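Local structure of arginine decarboxylase, A207R protein (Paramecium bursaria Chlorella virus 1, 2NVA) at residues E169-S174 / P208-I213; A186-I191 / N235-D240. The protein catalyses the pyridoxal 5'-phosphate-dependent decarboxylation of arginine to agmatine. One frame throughout, in Å; residues are numbered along the deposited sequence.

Interaction 1 of 2, residues E169-S174 / P208-I213; sequences EVIGIS and PYILDI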
loop_
_atom_site.group_PDB
_atom_site.type_symbol
_atom_site.label_atom_id
_atom_site.label_comp_id
_atom_site.label_asym_id
_atom_site.label_seq_id
_atom_site.Cartn_x
_atom_site.Cartn_y
_atom_site.Cartn_z
ATOM N N GLU A 169 -18.440 10.856 -30.570
ATOM C CA GLU A 169 -17.936 12.213 -30.730
ATOM C C GLU A 169 -16.595 12.353 -30.014
ATOM O O GLU A 169 -16.545 12.300 -28.787
ATOM C CB GLU A 169 -18.958 13.185 -30.139
ATOM C CG GLU A 169 -18.674 14.666 -30.377
ATOM C CD GLU A 169 -19.739 15.571 -29.746
ATOM O OE1 GLU A 169 -19.617 16.824 -29.854
ATOM O OE2 GLU A 169 -20.691 15.035 -29.131
ATOM N N VAL A 170 -15.513 12.496 -30.773
ATOM C CA VAL A 170 -14.201 12.790 -30.185
ATOM C C VAL A 170 -14.026 14.315 -30.129
ATOM O O VAL A 170 -14.001 14.983 -31.172
ATOM C CB VAL A 170 -13.043 12.118 -30.962
ATOM C CG1 VAL A 170 -11.693 12.547 -30.387
ATOM C CG2 VAL A 170 -13.175 10.586 -30.906
ATOM N N ILE A 171 -13.925 14.860 -28.918
ATOM C CA ILE A 171 -13.891 16.311 -28.736
ATOM C C ILE A 171 -12.498 16.880 -28.403
ATOM O O ILE A 171 -12.330 18.097 -28.291
ATOM C CB ILE A 171 -14.921 16.800 -27.678
ATOM C CG1 ILE A 171 -14.582 16.260 -26.277
ATOM C CG2 ILE A 171 -16.342 16.463 -28.125
ATOM C CD1 ILE A 171 -15.264 17.027 -25.147
ATOM N N GLY A 172 -11.505 16.003 -28.259
ATOM C CA GLY A 172 -10.167 16.484 -27.942
ATOM C C GLY A 172 -9.108 15.431 -27.718
ATOM O O GLY A 172 -9.324 14.224 -27.929
ATOM N N ILE A 173 -7.946 15.921 -27.293
ATOM C CA ILE A 173 -6.752 15.088 -27.126
ATOM C C ILE A 173 -6.171 15.391 -25.753
ATOM O O ILE A 173 -6.120 16.554 -25.345
ATOM C CB ILE A 173 -5.668 15.387 -28.223
ATOM C CG1 ILE A 173 -6.244 15.268 -29.644
ATOM C CG2 ILE A 173 -4.417 14.514 -28.046
ATOM C CD1 ILE A 173 -6.726 13.872 -30.059
ATOM N N SER A 174 -5.746 14.342 -25.059
ATOM C CA SER A 174 -5.059 14.494 -23.779
ATOM C C SER A 174 -3.738 13.722 -23.769
ATOM O O SER A 174 -3.485 12.876 -24.622
ATOM C CB SER A 174 -5.942 14.006 -22.635
ATOM O OG SER A 174 -6.020 12.597 -22.632
ATOM N N PRO A 208 -12.929 18.519 -32.918
ATOM C CA PRO A 208 -12.394 18.617 -31.558
ATOM C C PRO A 208 -12.151 20.070 -31.147
ATOM O O PRO A 208 -11.928 20.937 -32.005
ATOM C CB PRO A 208 -11.061 17.865 -31.654
ATOM C CG PRO A 208 -10.632 18.034 -33.068
ATOM C CD PRO A 208 -11.913 18.041 -33.874
ATOM N N TYR A 209 -12.195 20.320 -29.840
ATOM C CA TYR A 209 -11.994 21.665 -29.310
ATOM C C TYR A 209 -11.291 21.677 -27.953
ATOM O O TYR A 209 -11.074 22.746 -27.399
ATOM C CB TYR A 209 -13.327 22.443 -29.222
ATOM C CG TYR A 209 -14.423 21.729 -28.452
ATOM C CD1 TYR A 209 -14.664 22.004 -27.108
ATOM C CD2 TYR A 209 -15.220 20.766 -29.083
ATOM C CE1 TYR A 209 -15.687 21.341 -26.416
ATOM C CE2 TYR A 209 -16.225 20.108 -28.406
ATOM C CZ TYR A 209 -16.454 20.391 -27.079
ATOM O OH TYR A 209 -17.470 19.717 -26.421
ATOM N N ILE A 210 -10.945 20.509 -27.413
ATOM C CA ILE A 210 -10.305 20.469 -26.091
ATOM C C ILE A 210 -8.877 19.945 -26.164
ATOM O O ILE A 210 -8.632 18.906 -26.780
ATOM C CB ILE A 210 -11.116 19.614 -25.071
ATOM C CG1 ILE A 210 -12.462 20.293 -24.744
ATOM C CG2 ILE A 210 -10.297 19.360 -23.781
ATOM C CD1 ILE A 210 -13.261 19.612 -23.630
ATOM N N LEU A 211 -7.942 20.680 -25.560
ATOM C CA LEU A 211 -6.619 20.150 -25.291
ATOM C C LEU A 211 -6.556 19.902 -23.794
ATOM O O LEU A 211 -6.893 20.782 -23.007
ATOM C CB LEU A 211 -5.525 21.134 -25.709
ATOM C CG LEU A 211 -4.104 20.812 -25.216
ATOM C CD1 LEU A 211 -3.563 19.546 -25.907
ATOM C CD2 LEU A 211 -3.144 21.989 -25.416
ATOM N N ASP A 212 -6.142 18.703 -23.402
ATOM C CA ASP A 212 -6.038 18.359 -21.997
ATOM C C ASP A 212 -4.564 18.036 -21.735
ATOM O O ASP A 212 -4.061 17.028 -22.225
ATOM C CB ASP A 212 -6.941 17.153 -21.707
ATOM C CG ASP A 212 -6.866 16.658 -20.267
ATOM O OD1 ASP A 212 -5.985 17.079 -19.470
ATOM O OD2 ASP A 212 -7.715 15.789 -19.933
ATOM N N ILE A 213 -3.875 18.891 -20.976
ATOM C CA ILE A 213 -2.430 18.710 -20.796
ATOM C C ILE A 213 -2.077 17.807 -19.599
ATOM O O ILE A 213 -0.904 17.700 -19.229
ATOM C CB ILE A 213 -1.672 20.063 -20.679
ATOM C CG1 ILE A 213 -2.174 20.840 -19.464
ATOM C CG2 ILE A 213 -1.794 20.875 -21.993
ATOM C CD1 ILE A 213 -1.220 21.977 -19.002
#

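Interaction 2 of 2, residues A186-I191 / N235-D240; sequences AYYRAI and NDAIKD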
loop_
_atom_site.group_PDB
_atom_site.type_symbol
_atom_site.label_atom_id
_atom_site.label_comp_id
_atom_site.label_asym_id
_atom_site.label_seq_id
_atom_site.Cartn_x
_atom_site.Cartn_y
_atom_site.Cartn_z
ATOM N N ALA A 186 9.269 18.267 -22.173
ATOM C CA ALA A 186 8.329 17.167 -22.285
ATOM C C ALA A 186 6.913 17.669 -22.593
ATOM O O ALA A 186 6.223 17.073 -23.410
ATOM C CB ALA A 186 8.337 16.320 -21.013
ATOM N N TYR A 187 6.485 18.745 -21.926
ATOM C CA TYR A 187 5.163 19.333 -22.160
ATOM C C TYR A 187 5.074 19.994 -23.525
ATOM O O TYR A 187 4.060 19.852 -24.218
ATOM C CB TYR A 187 4.793 20.339 -21.072
ATOM C CG TYR A 187 4.454 19.677 -19.761
ATOM C CD1 TYR A 187 3.124 19.427 -19.402
ATOM C CD2 TYR A 187 5.466 19.273 -18.882
ATOM C CE1 TYR A 187 2.811 18.795 -18.190
ATOM C CE2 TYR A 187 5.157 18.648 -17.677
ATOM C CZ TYR A 187 3.836 18.411 -17.339
ATOM O OH TYR A 187 3.544 17.796 -16.141
ATOM N N TYR A 188 6.140 20.695 -23.907
ATOM C CA TYR A 188 6.205 21.312 -25.219
ATOM C C TYR A 188 6.018 20.262 -26.328
ATOM O O TYR A 188 5.179 20.431 -27.207
ATOM C CB TYR A 188 7.529 22.054 -25.404
ATOM C CG TYR A 188 7.499 22.937 -26.634
ATOM C CD1 TYR A 188 7.184 24.288 -26.530
ATOM C CD2 TYR A 188 7.742 22.410 -27.895
ATOM C CE1 TYR A 188 7.115 25.111 -27.659
ATOM C CE2 TYR A 188 7.693 23.230 -29.046
ATOM C CZ TYR A 188 7.368 24.578 -28.912
ATOM O OH TYR A 188 7.317 25.398 -30.027
ATOM N N ARG A 189 6.803 19.188 -26.275
ATOM C CA ARG A 189 6.729 18.102 -27.266
ATOM C C ARG A 189 5.375 17.391 -27.245
ATOM O O ARG A 189 4.867 16.981 -28.301
ATOM C CB ARG A 189 7.866 17.087 -27.054
ATOM C CG ARG A 189 9.269 17.613 -27.430
ATOM C CD ARG A 189 10.351 16.598 -27.053
ATOM N NE ARG A 189 11.584 16.726 -27.854
ATOM C CZ ARG A 189 12.693 17.370 -27.478
ATOM N NH1 ARG A 189 12.771 17.965 -26.285
ATOM N NH2 ARG A 189 13.750 17.398 -28.276
ATOM N N ALA A 190 4.798 17.249 -26.048
ATOM C CA ALA A 190 3.489 16.622 -25.883
ATOM C C ALA A 190 2.385 17.469 -26.512
ATOM O O ALA A 190 1.459 16.933 -27.131
ATOM C CB ALA A 190 3.190 16.376 -24.415
ATOM N N ILE A 191 2.474 18.784 -26.338
ATOM C CA ILE A 191 1.462 19.698 -26.886
ATOM C C ILE A 191 1.568 19.755 -28.421
ATOM O O ILE A 191 0.547 19.820 -29.122
ATOM C CB ILE A 191 1.550 21.107 -26.216
ATOM C CG1 ILE A 191 1.133 21.001 -24.736
ATOM C CG2 ILE A 191 0.687 22.153 -26.961
ATOM C CD1 ILE A 191 1.690 22.112 -23.828
ATOM N N ASN A 235 2.784 27.563 -21.584
ATOM C CA ASN A 235 2.066 28.658 -22.255
ATOM C C ASN A 235 2.629 29.018 -23.624
ATOM O O ASN A 235 1.864 29.378 -24.520
ATOM C CB ASN A 235 1.970 29.895 -21.357
ATOM C CG ASN A 235 1.085 29.655 -20.128
ATOM O OD1 ASN A 235 0.213 28.784 -20.145
ATOM N ND2 ASN A 235 1.313 30.425 -19.065
ATOM N N ASP A 236 3.951 28.909 -23.789
ATOM C CA ASP A 236 4.586 29.106 -25.109
ATOM C C ASP A 236 4.112 28.047 -26.089
ATOM O O ASP A 236 3.815 28.340 -27.242
ATOM C CB ASP A 236 6.114 29.035 -25.010
ATOM C CG ASP A 236 6.720 30.240 -24.330
ATOM O OD1 ASP A 236 6.084 31.333 -24.338
ATOM O OD2 ASP A 236 7.869 30.116 -23.796
ATOM N N ALA A 237 4.017 26.807 -25.624
ATOM C CA ALA A 237 3.539 25.716 -26.466
ATOM C C ALA A 237 2.061 25.889 -26.831
ATOM O O ALA A 237 1.672 25.607 -27.963
ATOM C CB ALA A 237 3.786 24.360 -25.791
ATOM N N ILE A 238 1.253 26.368 -25.877
ATOM C CA ILE A 238 -0.169 26.644 -26.125
ATOM C C ILE A 238 -0.274 27.704 -27.221
ATOM O O ILE A 238 -1.039 27.544 -28.176
ATOM C CB ILE A 238 -0.957 27.101 -24.828
ATOM C CG1 ILE A 238 -0.940 26.052 -23.699
ATOM C CG2 ILE A 238 -2.424 27.485 -25.168
ATOM C CD1 ILE A 238 -0.938 24.602 -24.229
ATOM N N LYS A 239 0.522 28.770 -27.093
ATOM C CA LYS A 239 0.562 29.834 -28.097
ATOM C C LYS A 239 1.025 29.350 -29.478
ATOM O O LYS A 239 0.479 29.774 -30.499
ATOM C CB LYS A 239 1.460 30.979 -27.616
ATOM C CG LYS A 239 1.281 32.283 -28.401
ATOM C CD LYS A 239 2.225 33.366 -27.898
ATOM C CE LYS A 239 3.552 33.368 -28.672
ATOM N NZ LYS A 239 4.409 32.179 -28.312
ATOM N N ASP A 240 2.019 28.462 -29.507
ATOM C CA ASP A 240 2.608 28.012 -30.773
ATOM C C ASP A 240 1.689 27.067 -31.535
ATOM O O ASP A 240 1.668 27.090 -32.779
ATOM C CB ASP A 240 3.950 27.314 -30.539
ATOM C CG ASP A 240 5.050 28.267 -30.154
ATOM O OD1 ASP A 240 4.840 29.507 -30.231
ATOM O OD2 ASP A 240 6.146 27.780 -29.799
#

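Interaction 1 of 2, residues E169-S174 / P208-I213
Ile171 overlaps the outer end of the Tyr209 side chain: its CB lies 3.6 Å from Tyr209 CE2, its CG2 also meets CE2, and its CD1 reaches the hydroxyl oxygen. The two side chains cross at a slant. Tyr209 CG sits between its own backbone N and carbonyl carbon (chi1 54°), which folds the ring back over Ile171, whose carbonyl oxygen lies above one ring face, displaced toward the rim. Ile171 CD1 also packs 3.6 Å from Ile210 CD1; these two isoleucines run side by side and point the same way.

The same Ile171 O is gripped twice. Tyr209 N binds it at 2.7 Å from above the carbonyl plane, while Ile210 N approaches within that plane at 2.9 Å. From here the strands run parallel, Gly172 beside Ile210, Ile173 beside Leu211 and Ser174 beside Asp212: Ile173 N donates to Ile210 O at 3.1 Å, and Asp212 N to Ile173 O at 2.9 Å. Gly172 has no side chain, and its CA sits close against Ile210 O.

Farther along, Ser174 and Asp212 share one face of the sheet, their CB atoms 3.4 Å apart. Asp212 OD1 is held by Gly214 N just beyond the strand, and the side chain lies about 7 Å from the bound agmatine-cofactor adduct. Ile173 and Leu211 point to the other face, against Ala197 and Ser194 of helix 184-204. Two adjacent parallel strands joined through a helix that covers their outer face form the beta-alpha-beta unit of a TIM barrel, as in the pyridoxal-binding domain of ornithine decarboxylase-like enzymes.

Interaction 2 of 2, residues A186-I191 / N235-D240
Tyr188 and Ile191, one turn apart on helix 184-204, straddle the methyl group of Ala237 on helix 229-241, joining two neighbouring outer helices of the TIM barrel. The segments run nearly parallel, 19° apart, with axes 9.0 Å from each other at closest approach. Ala237 CB points at the opposite helix and touches Tyr188 CD1 at 3.5 Å and Ile191 CD1 at 3.6 Å.

Tyr188 carries its ring trans to the backbone N (chi1 -168°), which swings it across to the second helix, where CD1 and CE1 pass beside Ala237. Tyr233 and Phe241, both aromatic neighbours from helix 229-241, also meet this ring.

Ile191 uses its two branches differently. CG1 lies beside the backbone N and places CD1 against both Ala237 CB and Ile238 CD1, whereas CG2 comes 3.7 Å from Ala237 O. Ile238 starts off away from the contact, but its chi2 of -33°, well off a staggered value, bends CD1 back to 3.6 Å from Ile191 CD1. The two isoleucines meet at a slant, on the buried side facing Leu211 of strand 210-212.

Where the helices are more exposed, the contact turns polar. Asp240 OD1 is in a salt bridge with Lys239 NZ, its neighbour in the chain, whose hydrogen bond is weak, while the other oxygen, OD2, faces the tyrosine; the carboxylate stands nearly perpendicular to the ring. Tyr188 OH donates at 2.7 Å to Asp240 OD2, which lies in the ring plane at its edge and accepts with its anti lone pair.

From the N terminus the segments come in the order 169-174, 186-191, 208-213, 235-240, so the two contacts cross. Interaction 1 closes a loop of 33 residues that contains helix 184-204, bringing strand 210-212 beside strand 170-174. Interaction 2 starts on that helix and closes a 43-residue loop through strand 210-212 to helix 229-241. Together they bind two consecutive strands of the barrel wall to two consecutive helices of its outer layer. The layers meet directly: Leu211 CD2 packs 3.6 Å from Ile238 CD1 and also touches Ile191, while Ile213 packs against Ile191 and Tyr187.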